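Long-range contact in uncharacterized protein MJ1460 (Methanocaldococcus jannaschii DSM 2661, PDB 2OSO), which is of unknown function but binds a zinc ion through a V4R domain and belongs to the vinyl-4-reductase family: residues A[117-121]-A[150-154]. The protein carries 3 engineered substitutions. Numbering follows the deposited sequence.
Sequences HDFIA and KCVFE. With ZN (zinc ion), chain B.
The rim of the Phe-153 ring is turned to the start of helix 118-132: His-117 O lies at the ring edge near its plane, 4.0 Å from CE2. Two aliphatic groups come in obliquely. Ile-120 CG2 sits 3.6 Å from Phe-153 CZ, the two side chains crossing at about a right angle, and Ala-121 CB rests 4.0 Å from Phe-153 CE2. The second flat group, the imidazole of His-117, meets Cys-151 obliquely as well, with SG 4.2 Å from the ring centroid, and zinc lies between them. The metal is bound by His-117 ND1 at 2.1 Å and by Cys-151 SG at 2.3 Å, and the angle ND1-zinc-SG is about 105°, close to tetrahedral; Glu-140 and Cys-143 complete the site. This is the zinc site of the V4R domain, built where the N-cap residue of helix 118-132 faces strand 151-158 of the antiparallel sheet. Cys-151 and Phe-153, two residues apart, both point toward the helix, so metal binding and apolar packing follow one another along the strand. With CG anti to its carbonyl carbon (chi1 -56°), Phe-153 carries its ring across to Ile-120 and Ala-121, while Leu-102 and Val-138 of the flanking strands also touch it. An alanine at Phe-153 would take away this ring and is likely to leave Ile-120 CG2 and Ala-121 CB facing a gap beside the zinc site. The His-117 imidazole is held at two points, ND1 on zinc and NE2 hydrogen-bonded to Pro-106 O, which fixes its rotation. His-117 O also accepts the first-turn bond from Ala-121 N at 3.0 Å.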
ATOM      1  N   HIS A 117      -6.074  -9.683  10.862  1.00 20.38           N
ATOM      2  CA  HIS A 117      -5.014  -9.755   9.878  1.00 22.38           C
ATOM      3  C   HIS A 117      -5.518 -10.624   8.710  1.00 22.21           C
ATOM      4  O   HIS A 117      -4.884 -11.610   8.342  1.00 22.15           O
ATOM      5  CB  HIS A 117      -3.732 -10.267  10.499  1.00 20.57           C
ATOM      6  CG  HIS A 117      -3.041  -9.276  11.378  1.00 22.20           C
ATOM      7  ND1 HIS A 117      -3.041  -9.361  12.757  1.00 26.29           N
ATOM      8  CD2 HIS A 117      -2.466  -8.088  11.086  1.00 21.74           C
ATOM      9  CE1 HIS A 117      -2.377  -8.334  13.265  1.00 25.80           C
ATOM     10  NE2 HIS A 117      -2.027  -7.540  12.268  1.00 23.71           N
ATOM     11  N   ASP A 118      -6.641 -10.188   8.116  1.00 22.51           N
ATOM     12  CA  ASP A 118      -7.276 -10.868   6.971  1.00 21.87           C
ATOM     13  C   ASP A 118      -6.390 -10.871   5.705  1.00 23.10           C
ATOM     14  O   ASP A 118      -6.375 -11.877   4.995  1.00 22.34           O
ATOM     15  CB  ASP A 118      -8.573 -10.203   6.545  1.00 23.02           C
ATOM     16  CG  ASP A 118      -9.702 -10.413   7.499  1.00 26.52           C
ATOM     17  OD1 ASP A 118      -9.484 -10.866   8.639  1.00 28.56           O
ATOM     18  OD2 ASP A 118     -10.818 -10.070   7.074  1.00 28.30           O
ATOM     19  N   PHE A 119      -5.775  -9.727   5.400  1.00 22.99           N
ATOM     20  CA  PHE A 119      -4.800  -9.619   4.275  1.00 22.68           C
ATOM     21  C   PHE A 119      -3.637 -10.598   4.458  1.00 24.14           C
ATOM     22  O   PHE A 119      -3.333 -11.377   3.550  1.00 26.99           O
ATOM     23  CB  PHE A 119      -4.329  -8.159   4.109  1.00 22.62           C
ATOM     24  CG  PHE A 119      -3.308  -7.958   3.045  1.00 23.13           C
ATOM     25  CD1 PHE A 119      -3.618  -8.232   1.717  1.00 21.74           C
ATOM     26  CD2 PHE A 119      -2.073  -7.408   3.332  1.00 21.74           C
ATOM     27  CE1 PHE A 119      -2.657  -8.057   0.733  1.00 23.22           C
ATOM     28  CE2 PHE A 119      -1.144  -7.209   2.317  1.00 23.66           C
ATOM     29  CZ  PHE A 119      -1.470  -7.508   1.020  1.00 23.85           C
ATOM     30  N   ILE A 120      -3.023 -10.629   5.640  1.00 23.14           N
ATOM     31  CA  ILE A 120      -1.920 -11.580   5.924  1.00 23.06           C
ATOM     32  C   ILE A 120      -2.386 -13.066   5.786  1.00 23.23           C
ATOM     33  O   ILE A 120      -1.694 -13.922   5.218  1.00 23.76           O
ATOM     34  CB  ILE A 120      -1.268 -11.313   7.347  1.00 22.41           C
ATOM     35  CG1 ILE A 120      -0.373 -10.046   7.326  1.00 23.88           C
ATOM     36  CG2 ILE A 120      -0.530 -12.595   7.822  1.00 22.62           C
ATOM     37  CD1 ILE A 120       0.187  -9.579   8.689  1.00 21.72           C
ATOM     38  N   ALA A 121      -3.595 -13.356   6.237  1.00 22.25           N
ATOM     39  CA  ALA A 121      -4.153 -14.709   6.198  1.00 21.60           C
ATOM     40  C   ALA A 121      -4.322 -15.149   4.739  1.00 22.22           C
ATOM     41  O   ALA A 121      -3.982 -16.275   4.396  1.00 23.46           O
ATOM     42  CB  ALA A 121      -5.510 -14.806   7.010  1.00 20.46           C
ATOM     43  N   LYS A 150       1.148 -13.332  20.170  1.00 29.58           N
ATOM     44  CA  LYS A 150       1.438 -13.706  18.807  1.00 27.83           C
ATOM     45  C   LYS A 150       0.089 -13.902  18.135  1.00 28.10           C
ATOM     46  O   LYS A 150      -0.891 -14.223  18.815  1.00 28.97           O
ATOM     47  CB  LYS A 150       2.222 -15.031  18.773  1.00 28.42           C
ATOM     48  CG  LYS A 150       3.552 -15.017  19.528  1.00 28.12           C
ATOM     49  CD  LYS A 150       4.321 -16.266  19.250  1.00 28.12           C
ATOM     50  CE  LYS A 150       5.574 -16.362  20.063  1.00 27.65           C
ATOM     51  NZ  LYS A 150       6.051 -17.749  19.929  1.00 27.38           N
ATOM     52  N   CYS A 151       0.019 -13.698  16.819  1.00 26.30           N
ATOM     53  CA  CYS A 151      -1.161 -14.118  16.049  1.00 26.52           C
ATOM     54  C   CYS A 151      -1.015 -15.597  15.699  1.00 26.74           C
ATOM     55  O   CYS A 151       0.112 -16.069  15.466  1.00 29.18           O
ATOM     56  CB  CYS A 151      -1.337 -13.295  14.794  1.00 24.01           C
ATOM     57  SG  CYS A 151      -1.385 -11.430  14.969  1.00 23.76           S
ATOM     58  N   VAL A 152      -2.144 -16.297  15.627  1.00 25.87           N
ATOM     59  CA  VAL A 152      -2.198 -17.714  15.317  1.00 25.50           C
ATOM     60  C   VAL A 152      -3.188 -17.976  14.186  1.00 26.51           C
ATOM     61  O   VAL A 152      -4.351 -17.572  14.230  1.00 23.21           O
ATOM     62  CB  VAL A 152      -2.569 -18.554  16.530  1.00 26.27           C
ATOM     63  CG1 VAL A 152      -2.623 -20.047  16.150  1.00 27.15           C
ATOM     64  CG2 VAL A 152      -1.605 -18.310  17.688  1.00 23.44           C
ATOM     65  N   PHE A 153      -2.684 -18.695  13.190  1.00 26.07           N
ATOM     66  CA  PHE A 153      -3.436 -19.051  11.990  1.00 25.31           C
ATOM     67  C   PHE A 153      -3.584 -20.574  11.879  1.00 26.15           C
ATOM     68  O   PHE A 153      -2.598 -21.318  11.961  1.00 27.91           O
ATOM     69  CB  PHE A 153      -2.732 -18.508  10.755  1.00 23.57           C
ATOM     70  CG  PHE A 153      -2.482 -16.990  10.778  1.00 22.71           C
ATOM     71  CD1 PHE A 153      -1.324 -16.469  11.375  1.00 24.01           C
ATOM     72  CD2 PHE A 153      -3.366 -16.114  10.173  1.00 23.66           C
ATOM     73  CE1 PHE A 153      -1.063 -15.075  11.373  1.00 24.95           C
ATOM     74  CE2 PHE A 153      -3.126 -14.694  10.193  1.00 22.53           C
ATOM     75  CZ  PHE A 153      -1.953 -14.194  10.753  1.00 22.51           C
ATOM     76  N   GLU A 154      -4.821 -20.996  11.643  1.00 26.74           N
ATOM     77  CA  GLU A 154      -5.203 -22.377  11.340  1.00 28.43           C
ATOM     78  C   GLU A 154      -5.137 -22.595   9.805  1.00 28.94           C
ATOM     79  O   GLU A 154      -5.774 -21.823   9.045  1.00 28.01           O
ATOM     80  CB  GLU A 154      -6.654 -22.517  11.778  1.00 32.68           C
ATOM     81  CG  GLU A 154      -7.106 -23.772  12.353  1.00 37.18           C
ATOM     82  CD  GLU A 154      -8.349 -23.498  13.225  1.00 40.12           C
ATOM     83  OE1 GLU A 154      -9.278 -22.791  12.711  1.00 44.71           O
ATOM     84  OE2 GLU A 154      -8.366 -23.889  14.418  1.00 43.02           O
TER
HETATM   85 ZN    ZN B 163      -3.420 -10.905  14.056  1.00 23.35          ZN